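Side-chain contacts in sensor protein (Vibrio parahaemolyticus, PDB 3I9Y), which is the sensor domain of TorS, a membrane-bound TMAO-responsive histidine kinase that probably uses ATP to phosphorylate a protein histidine: residues A[19-22]-A[23-26]; A[181-185]-A[186-190]; A[212-215]-A[216-220]; A[263-266]-A[267-270]. All blocks are in the same frame, centred on the assembly; numbering follows the deposited sequence.

Contact 1: residues A[19-22]-A[23-26]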
loop_
_atom_site.group_PDB
_atom_site.type_symbol
_atom_site.label_atom_id
_atom_site.label_comp_id
_atom_site.label_asym_id
_atom_site.label_seq_id
_atom_site.Cartn_x
_atom_site.Cartn_y
_atom_site.Cartn_z
ATOM N N ILE A 19 -20.544 -8.132 1.484
ATOM C CA ILE A 19 -19.290 -8.269 0.844
ATOM C C ILE A 19 -18.660 -6.893 0.835
ATOM O O ILE A 19 -17.442 -6.795 0.990
ATOM C CB ILE A 19 -19.493 -8.801 -0.618
ATOM C CG1 ILE A 19 -19.704 -10.372 -0.465
ATOM C CG2 ILE A 19 -18.278 -8.519 -1.491
ATOM C CD1 ILE A 19 -20.220 -10.877 -1.902
ATOM N N ILE A 20 -19.467 -5.855 0.574
ATOM C CA ILE A 20 -18.934 -4.529 0.568
ATOM C C ILE A 20 -18.251 -4.199 1.973
ATOM O O ILE A 20 -17.148 -3.629 1.951
ATOM C CB ILE A 20 -19.980 -3.464 0.177
ATOM C CG1 ILE A 20 -20.080 -3.434 -1.371
ATOM C CG2 ILE A 20 -19.496 -1.974 0.523
ATOM C CD1 ILE A 20 -21.596 -2.850 -1.748
ATOM N N SER A 21 -18.869 -4.563 3.120
ATOM C CA SER A 21 -18.166 -4.427 4.401
ATOM C C SER A 21 -16.931 -5.351 4.493
ATOM O O SER A 21 -15.938 -4.840 4.991
ATOM C CB SER A 21 -19.018 -4.811 5.648
ATOM O OG SER A 21 -19.975 -3.749 5.470
ATOM N N SER A 22 -17.005 -6.650 4.129
ATOM C CA SER A 22 -15.814 -7.456 4.152
ATOM C C SER A 22 -14.700 -6.830 3.274
ATOM O O SER A 22 -13.526 -6.985 3.638
ATOM C CB SER A 22 -16.058 -8.908 3.682
ATOM O OG SER A 22 -17.027 -9.397 4.575
ATOM N N VAL A 23 -14.980 -6.127 2.207
ATOM C CA VAL A 23 -13.939 -5.517 1.420
ATOM C C VAL A 23 -13.242 -4.349 2.320
ATOM O O VAL A 23 -11.967 -4.134 2.208
ATOM C CB VAL A 23 -14.465 -4.908 0.095
ATOM C CG1 VAL A 23 -13.505 -3.873 -0.441
ATOM C CG2 VAL A 23 -14.552 -6.000 -1.068
ATOM N N GLN A 24 -14.052 -3.583 3.100
ATOM C CA GLN A 24 -13.458 -2.565 3.931
ATOM C C GLN A 24 -12.677 -3.240 5.025
ATOM O O GLN A 24 -11.606 -2.734 5.291
ATOM C CB GLN A 24 -14.453 -1.549 4.535
ATOM C CG GLN A 24 -15.383 -1.126 3.524
ATOM C CD GLN A 24 -16.513 -0.189 4.103
ATOM O OE1 GLN A 24 -16.768 0.890 3.507
ATOM N NE2 GLN A 24 -17.184 -0.590 5.259
ATOM N N MET A 25 -13.142 -4.398 5.551
ATOM C CA MET A 25 -12.372 -5.077 6.526
ATOM C C MET A 25 -10.967 -5.473 5.928
ATOM O O MET A 25 -9.853 -5.364 6.577
ATOM C CB MET A 25 -13.025 -6.321 6.997
ATOM C CG MET A 25 -14.134 -6.152 7.982
ATOM S SD MET A 25 -13.821 -5.018 9.494
ATOM C CE MET A 25 -12.361 -5.849 10.166
ATOM N N LEU A 26 -11.020 -5.997 4.723
ATOM C CA LEU A 26 -9.846 -6.438 4.073
ATOM C C LEU A 26 -8.963 -5.269 3.858
ATOM O O LEU A 26 -7.761 -5.373 4.110
ATOM C CB LEU A 26 -10.092 -7.087 2.688
ATOM C CG LEU A 26 -8.872 -7.417 1.838
ATOM C CD1 LEU A 26 -8.199 -8.808 2.364
ATOM C CD2 LEU A 26 -9.453 -7.860 0.287
#
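Gln24 lies back over the carbonyls of Ile20 and Ser21, one turn earlier in helix 5-27 of a four-helix bundle. Its CB starts 3.6 Å from Ser21 O. CG is placed beside the backbone N, anti to the carbonyl carbon (chi1 -45°), and this brings it 3.4 Å from Ile20 O, in front of the oxygen rather than beside the C=O bond. Beyond CG the chain runs extended, so CD recedes to 4.1 Å from the same oxygen and NE2 ends 4.1 Å from Ser21 CA. The long polar side chain suits this exposed face, where its methylenes can lie on the backbone while the amide lies back beside Ser21.

The backbone holds the turn. Val23 N is bonded to Ile19 O at 2.8 Å, and Met25 N donates to Ser21 O. The bond from Gln24 N to Ile20 O is long and weak by comparison. On the inner side, branched apolar residues meet the other helices: Ile19 and Val23 pack against Leu80 of helix 63-114, while Ile20 and Val23 reach helix 232-267. Ser22 is small enough for the buried interface with helix 32-58, and its OG is satisfied by Gln45 OE1 and Arg18 O. Met25, with CG also beside its backbone N, leans its CG on Ser21 O (3.7 Å) before the chain bends away. Leu26 N closes the turn on Ser22 O at 2.9 Å, while Leu26 CB sits 3.6 Å from that same oxygen.

Contact 2: residues A[181-185]-A[186-190]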
loop_
_atom_site.group_PDB
_atom_site.type_symbol
_atom_site.label_atom_id
_atom_site.label_comp_id
_atom_site.label_asym_id
_atom_site.label_seq_id
_atom_site.Cartn_x
_atom_site.Cartn_y
_atom_site.Cartn_z
ATOM N N ARG A 181 8.147 8.507 4.851
ATOM C CA ARG A 181 7.301 7.340 4.795
ATOM C C ARG A 181 5.921 7.681 5.260
ATOM O O ARG A 181 5.060 6.781 5.337
ATOM C CB ARG A 181 7.928 6.278 5.624
ATOM C CG ARG A 181 7.791 6.750 6.987
ATOM C CD ARG A 181 8.825 6.291 7.910
ATOM N NE ARG A 181 8.499 5.068 8.550
ATOM C CZ ARG A 181 8.809 4.596 9.736
ATOM N NH1 ARG A 181 9.445 5.093 10.750
ATOM N NH2 ARG A 181 8.884 3.200 9.745
ATOM N N THR A 182 5.636 8.970 5.582
ATOM C CA THR A 182 4.264 9.283 6.062
ATOM C C THR A 182 3.602 10.111 4.961
ATOM O O THR A 182 2.496 10.429 5.094
ATOM C CB THR A 182 4.171 10.236 7.289
ATOM O OG1 THR A 182 4.682 11.539 6.900
ATOM C CG2 THR A 182 4.948 9.673 8.523
ATOM N N LEU A 183 4.250 10.420 3.914
ATOM C CA LEU A 183 3.612 11.301 2.931
ATOM C C LEU A 183 2.627 10.530 2.027
ATOM O O LEU A 183 2.853 9.320 1.647
ATOM C CB LEU A 183 4.673 11.925 1.958
ATOM C CG LEU A 183 5.829 12.802 2.534
ATOM C CD1 LEU A 183 6.798 13.402 1.416
ATOM C CD2 LEU A 183 5.056 14.044 3.281
ATOM N N THR A 184 1.529 11.245 1.680
ATOM C CA THR A 184 0.545 10.639 0.797
ATOM C C THR A 184 0.563 11.464 -0.503
ATOM O O THR A 184 -0.278 11.286 -1.387
ATOM C CB THR A 184 -0.902 10.700 1.377
ATOM O OG1 THR A 184 -1.130 12.071 1.683
ATOM C CG2 THR A 184 -1.125 9.944 2.705
ATOM N N ASN A 185 1.515 12.343 -0.701
ATOM C CA ASN A 185 1.447 13.109 -1.983
ATOM C C ASN A 185 2.625 12.749 -2.786
ATOM O O ASN A 185 3.718 12.929 -2.301
ATOM C CB ASN A 185 1.479 14.644 -1.695
ATOM C CG ASN A 185 1.579 15.498 -2.998
ATOM O OD1 ASN A 185 2.594 15.547 -3.703
ATOM N ND2 ASN A 185 0.459 16.187 -3.315
ATOM N N VAL A 186 2.466 12.429 -4.052
ATOM C CA VAL A 186 3.568 11.954 -4.779
ATOM C C VAL A 186 4.633 12.920 -5.203
ATOM O O VAL A 186 5.827 12.496 -5.341
ATOM C CB VAL A 186 3.107 11.147 -5.987
ATOM C CG1 VAL A 186 2.696 12.090 -7.158
ATOM C CG2 VAL A 186 4.183 10.294 -6.565
ATOM N N ASP A 187 4.284 14.197 -5.421
ATOM C CA ASP A 187 5.353 15.168 -5.767
ATOM C C ASP A 187 6.224 15.413 -4.493
ATOM O O ASP A 187 7.354 15.651 -4.588
ATOM C CB ASP A 187 4.665 16.547 -6.186
ATOM C CG ASP A 187 3.689 16.323 -7.423
ATOM O OD1 ASP A 187 2.492 16.541 -7.296
ATOM O OD2 ASP A 187 4.099 15.873 -8.507
ATOM N N ARG A 188 5.596 15.413 -3.331
ATOM C CA ARG A 188 6.349 15.566 -2.130
ATOM C C ARG A 188 7.329 14.441 -1.900
ATOM O O ARG A 188 8.487 14.718 -1.453
ATOM C CB ARG A 188 5.396 15.614 -0.980
ATOM C CG ARG A 188 5.199 17.032 -0.591
ATOM C CD ARG A 188 6.712 17.579 -0.336
ATOM N NE ARG A 188 7.133 17.362 1.051
ATOM C CZ ARG A 188 8.108 18.040 1.619
ATOM N NH1 ARG A 188 8.798 18.995 0.876
ATOM N NH2 ARG A 188 8.333 17.843 2.942
ATOM N N ILE A 189 6.888 13.189 -2.215
ATOM C CA ILE A 189 7.795 12.004 -2.070
ATOM C C ILE A 189 9.007 12.247 -2.959
ATOM O O ILE A 189 10.129 12.143 -2.523
ATOM C CB ILE A 189 7.134 10.658 -2.416
ATOM C CG1 ILE A 189 6.094 10.374 -1.353
ATOM C CG2 ILE A 189 8.274 9.490 -2.537
ATOM C CD1 ILE A 189 5.050 9.298 -1.919
ATOM N N GLN A 190 8.817 12.642 -4.191
ATOM C CA GLN A 190 9.985 12.822 -5.068
ATOM C C GLN A 190 10.938 13.976 -4.700
ATOM O O GLN A 190 12.126 13.971 -4.979
ATOM C CB GLN A 190 9.432 13.081 -6.480
ATOM C CG GLN A 190 8.512 11.934 -6.854
ATOM C CD GLN A 190 8.200 11.914 -8.394
ATOM O OE1 GLN A 190 7.233 12.505 -8.911
ATOM N NE2 GLN A 190 9.079 11.277 -9.116
#
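Asn185 is the N-cap of helix 186-208, and its OD1 takes up amide hydrogens of the first turn, which have no preceding helical carbonyls to receive them. Arg188 N reaches OD1 at 3.0 Å in a fairly straight bond (N-H...O 161°), tilted somewhat from the amide plane. Asp187 N lies 2.8 Å from OD1, but its strongly bent approach makes that bond weak. With CG anti to the backbone N (chi1 173°), the short Asn side chain folds over the helix end and offers one oxygen to both donors. The main-chain carbonyl works too: Asn185 O accepts from Ile189 N at 3.2 Å, the first i to i+4 bond here.

Leu183 covers the same turn from the loop. Its CD1 lies 3.5 Å from Arg188 CB, oblique to the guanidinium, and its CB meets Ile189 CG1 in apolar contact. Ile189 and Val186 suit the inner face, where both touch Leu237 of helix 232-267. Arg188 gives its CB to Leu183, while its charged end is held by a salt bridge from NH2 to Glu179 OE1, in the last turn of helix 158-180. Ile189 CG1 rests 3.6 Å from Asn185 O.

Contact 3: residues A[212-215]-A[216-220]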
loop_
_atom_site.group_PDB
_atom_site.type_symbol
_atom_site.label_atom_id
_atom_site.label_comp_id
_atom_site.label_asym_id
_atom_site.label_seq_id
_atom_site.Cartn_x
_atom_site.Cartn_y
_atom_site.Cartn_z
ATOM N N ASP A 212 40.683 13.421 11.607
ATOM C CA ASP A 212 41.055 12.130 12.191
ATOM C C ASP A 212 40.834 11.101 11.077
ATOM O O ASP A 212 39.689 10.932 10.616
ATOM C CB ASP A 212 40.208 11.878 13.434
ATOM C CG ASP A 212 40.457 10.522 14.032
ATOM O OD1 ASP A 212 40.317 10.398 15.291
ATOM O OD2 ASP A 212 40.774 9.591 13.246
ATOM N N PRO A 213 41.914 10.444 10.572
ATOM C CA PRO A 213 41.923 9.425 9.480
ATOM C C PRO A 213 40.974 8.274 9.608
ATOM O O PRO A 213 40.338 7.914 8.632
ATOM C CB PRO A 213 43.391 8.992 9.387
ATOM C CG PRO A 213 43.919 9.367 10.799
ATOM C CD PRO A 213 43.273 10.719 11.038
ATOM N N THR A 214 40.904 7.741 10.823
ATOM C CA THR A 214 39.989 6.672 11.201
ATOM C C THR A 214 38.500 7.154 11.219
ATOM O O THR A 214 37.608 6.436 10.689
ATOM C CB THR A 214 40.292 6.162 12.675
ATOM O OG1 THR A 214 41.363 5.240 12.634
ATOM C CG2 THR A 214 39.017 5.523 13.369
ATOM N N ARG A 215 38.237 8.321 11.866
ATOM C CA ARG A 215 36.872 8.813 11.906
ATOM C C ARG A 215 36.422 8.999 10.506
ATOM O O ARG A 215 35.369 8.566 10.166
ATOM C CB ARG A 215 36.657 10.171 12.534
ATOM C CG ARG A 215 37.243 10.275 13.808
ATOM C CD ARG A 215 36.223 10.056 14.965
ATOM N NE ARG A 215 35.927 11.343 15.585
ATOM C CZ ARG A 215 35.554 12.336 14.832
ATOM N NH1 ARG A 215 35.447 12.124 13.512
ATOM N NH2 ARG A 215 35.307 13.507 15.392
ATOM N N SER A 216 37.268 9.619 9.711
ATOM C CA SER A 216 36.959 9.918 8.349
ATOM C C SER A 216 36.546 8.636 7.651
ATOM O O SER A 216 35.537 8.596 6.966
ATOM C CB SER A 216 38.135 10.483 7.623
ATOM O OG SER A 216 37.643 11.312 6.596
ATOM N N LYS A 217 37.313 7.555 7.811
ATOM C CA LYS A 217 36.817 6.503 7.013
ATOM C C LYS A 217 35.662 5.757 7.648
ATOM O O LYS A 217 34.935 5.214 6.865
ATOM C CB LYS A 217 37.897 5.547 6.499
ATOM C CG LYS A 217 38.456 4.743 7.498
ATOM C CD LYS A 217 37.745 3.400 7.814
ATOM C CE LYS A 217 38.346 2.880 9.212
ATOM N NZ LYS A 217 37.599 1.769 9.948
ATOM N N GLN A 218 35.509 5.685 8.994
ATOM C CA GLN A 218 34.369 4.984 9.445
ATOM C C GLN A 218 33.100 5.843 9.005
ATOM O O GLN A 218 32.149 5.163 8.632
ATOM C CB GLN A 218 34.303 4.679 10.922
ATOM C CG GLN A 218 35.615 4.701 11.548
ATOM C CD GLN A 218 35.810 3.850 12.752
ATOM O OE1 GLN A 218 34.928 3.722 13.690
ATOM N NE2 GLN A 218 36.991 3.193 12.772
ATOM N N MET A 219 33.124 7.194 8.939
ATOM C CA MET A 219 31.957 7.946 8.594
ATOM C C MET A 219 31.684 7.704 7.125
ATOM O O MET A 219 30.512 7.531 6.649
ATOM C CB MET A 219 32.191 9.450 8.753
ATOM C CG MET A 219 32.229 9.816 10.295
ATOM S SD MET A 219 32.501 11.516 10.624
ATOM C CE MET A 219 31.046 12.153 10.336
ATOM N N SER A 220 32.776 7.541 6.376
ATOM C CA SER A 220 32.574 7.528 4.973
ATOM C C SER A 220 31.945 6.123 4.521
ATOM O O SER A 220 31.091 6.008 3.586
ATOM C CB SER A 220 33.974 7.968 4.402
ATOM O OG SER A 220 33.903 7.550 3.103
#
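Ser216 closes the first turn of helix 213-228 on Asp212: its N-H bonds to Asp212 O at 2.9 Å, and its CB sits 3.4 Å from the same oxygen. A small hydroxyl residue suits this place, since OG, anti to the backbone N (chi1 -152°), turns back toward the end of helix 186-208 and the loop after it, with weak bonds to Val207 O and Val210 O.

Lys217 follows on the exposed side. Its N donates to Pro213 O at 3.2 Å, and CG stands between the backbone N and the carbonyl carbon, 3.9 Å from Pro213 O. Beyond CG the chain bends and passes over the carbonyl of Thr214. Gln218 lies alongside Thr214, the two side chains pointing the same way, and it also touches Leu114 of helix 63-114.

Met219 turns inwards. Its N-H meets Arg215 O at 2.9 Å, and its CG lies 3.4 Å from that oxygen. The flexible thioether runs beside the Arg215 side chain, SD coming 4.2 Å from NH1 at an oblique angle to the guanidinium. Met219 packs on Leu111, Leu114 and Leu166, whereas Arg215 touches Leu163. Ser220 N continues the helical pattern by donating to Ser216 O.

What starts this turn is Asp212, whose OD2 accepts a straight bond from Arg215 N (3.2 Å, met from above the carboxylate plane) and a weak one from Thr214 N. Pro213, lacking an N-H, suits the first helical position: the arrangement is a classic Asp N-cap followed by proline.

Contact 4: residues A[263-266]-A[267-270]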
loop_
_atom_site.group_PDB
_atom_site.type_symbol
_atom_site.label_atom_id
_atom_site.label_comp_id
_atom_site.label_asym_id
_atom_site.label_seq_id
_atom_site.Cartn_x
_atom_site.Cartn_y
_atom_site.Cartn_z
ATOM N N THR A 263 -29.345 -5.325 -12.305
ATOM C CA THR A 263 -29.732 -6.362 -13.305
ATOM C C THR A 263 -30.583 -7.422 -12.581
ATOM O O THR A 263 -31.569 -7.960 -13.165
ATOM C CB THR A 263 -28.504 -7.034 -13.844
ATOM O OG1 THR A 263 -27.757 -6.089 -14.644
ATOM C CG2 THR A 263 -28.776 -8.249 -14.729
ATOM N N VAL A 264 -30.267 -7.789 -11.315
ATOM C CA VAL A 264 -31.142 -8.801 -10.769
ATOM C C VAL A 264 -32.555 -8.115 -10.498
ATOM O O VAL A 264 -33.500 -8.787 -10.568
ATOM C CB VAL A 264 -30.668 -9.591 -9.440
ATOM C CG1 VAL A 264 -29.229 -9.419 -9.209
ATOM C CG2 VAL A 264 -31.552 -9.279 -8.254
ATOM N N ASN A 265 -32.672 -6.875 -10.159
ATOM C CA ASN A 265 -34.008 -6.402 -10.035
ATOM C C ASN A 265 -34.748 -6.462 -11.399
ATOM O O ASN A 265 -35.946 -6.633 -11.406
ATOM C CB ASN A 265 -34.036 -4.982 -9.586
ATOM C CG ASN A 265 -33.739 -4.877 -8.101
ATOM O OD1 ASN A 265 -34.019 -5.837 -7.334
ATOM N ND2 ASN A 265 -33.191 -3.738 -7.647
ATOM N N LYS A 266 -34.062 -6.282 -12.533
ATOM C CA LYS A 266 -34.761 -6.359 -13.785
ATOM C C LYS A 266 -35.171 -7.751 -13.974
ATOM O O LYS A 266 -36.241 -7.940 -14.560
ATOM C CB LYS A 266 -33.895 -5.884 -14.996
ATOM C CG LYS A 266 -33.627 -4.410 -14.917
ATOM C CD LYS A 266 -32.825 -3.912 -16.194
ATOM C CE LYS A 266 -32.056 -2.569 -16.001
ATOM N NZ LYS A 266 -30.590 -2.662 -16.625
ATOM N N LEU A 267 -34.375 -8.758 -13.574
ATOM C CA LEU A 267 -34.812 -10.132 -13.751
ATOM C C LEU A 267 -36.047 -10.438 -12.908
ATOM O O LEU A 267 -36.847 -11.276 -13.313
ATOM C CB LEU A 267 -33.790 -11.216 -13.388
ATOM C CG LEU A 267 -32.547 -11.219 -14.329
ATOM C CD1 LEU A 267 -31.234 -11.790 -13.737
ATOM C CD2 LEU A 267 -32.858 -12.084 -15.512
ATOM N N VAL A 268 -36.221 -9.804 -11.750
ATOM C CA VAL A 268 -37.372 -10.135 -10.950
ATOM C C VAL A 268 -38.670 -9.421 -11.513
ATOM O O VAL A 268 -39.739 -9.597 -10.988
ATOM C CB VAL A 268 -37.114 -9.962 -9.432
ATOM C CG1 VAL A 268 -36.490 -8.758 -9.196
ATOM C CG2 VAL A 268 -38.432 -10.012 -8.606
ATOM N N ASP A 269 -38.575 -8.635 -12.593
ATOM C CA ASP A 269 -39.792 -8.118 -13.333
ATOM C C ASP A 269 -39.836 -9.079 -14.576
ATOM O O ASP A 269 -39.281 -8.869 -15.664
ATOM C CB ASP A 269 -39.552 -6.682 -13.567
ATOM C CG ASP A 269 -39.119 -6.061 -12.301
ATOM O OD1 ASP A 269 -38.858 -6.923 -11.447
ATOM O OD2 ASP A 269 -39.032 -4.821 -12.098
ATOM N N ASP A 270 -40.265 -10.255 -14.101
ATOM C CA ASP A 270 -40.539 -11.599 -14.602
ATOM C C ASP A 270 -41.839 -11.852 -13.742
ATOM O O ASP A 270 -42.251 -12.956 -13.430
ATOM C CB ASP A 270 -39.495 -12.612 -14.113
ATOM C CG ASP A 270 -39.845 -13.197 -12.697
ATOM O OD1 ASP A 270 -40.342 -12.451 -11.850
ATOM O OD2 ASP A 270 -39.618 -14.396 -12.384
#
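A chi1 of 46° sets Val268 CG1 between its own backbone N and carbonyl carbon, and so presses that methyl 3.1 Å from Asn265 O and 3.3 Å from Val264 O. In Leu267 the first torsion (-66°) puts CG beside the backbone N, where it lies 3.6 Å from Thr263 O before the branch reaches inwards. The carboxylate of Asp269 lies back over the carbonyl of Asn265; its OD1 and Asn265 O are 2.9 Å apart, too short for two acceptors, so the placing of this carboxylate is doubtful.

This is the C-terminal end of helix 232-267, the last helix of a four-helix bundle formed with helices 5-27, 32-58 and 63-114. Leucine suits position 267 because it fills the interior against Leu65, Leu69 and Leu56, while Val264 packs on Ala9, Val12 and Leu56. Lys266 and Asn265 occupy the exposed side. Leu267 N still makes a regular bond to Thr263 O at 2.9 Å, and Val268 N reaches Val264 O at 3.1 Å, with a weaker second bond to Asn265 O. Then the spacing shortens: Asp269 N bonds three residues back to Lys266 O at 3.1 Å, coming from above the carbonyl plane instead of towards its end (C=O...N 112°).

In the fold
The chain stacks two four-helix bundles end to end, and the contacts mark different levels of this rod. Contacts 1 and 4 lie in the bundle that holds both chain ends, which probably faces the membrane; their centres are 26 Å apart, and both face helix 63-114. Contacts 2 and 3 begin successive helices, 186-208 and 213-228, at opposite ends of the other bundle, with centres 34 Å apart. Contacts 3 and 4, a helix start and a helix end, stand 77 Å apart between centres, on opposite sides of the chain's centre. Contact 2 lies nearest that centre. Contact 1, in the last turns of helix 5-27, is 27 Å from contact 2 between centres and about 17 Å between nearest atoms.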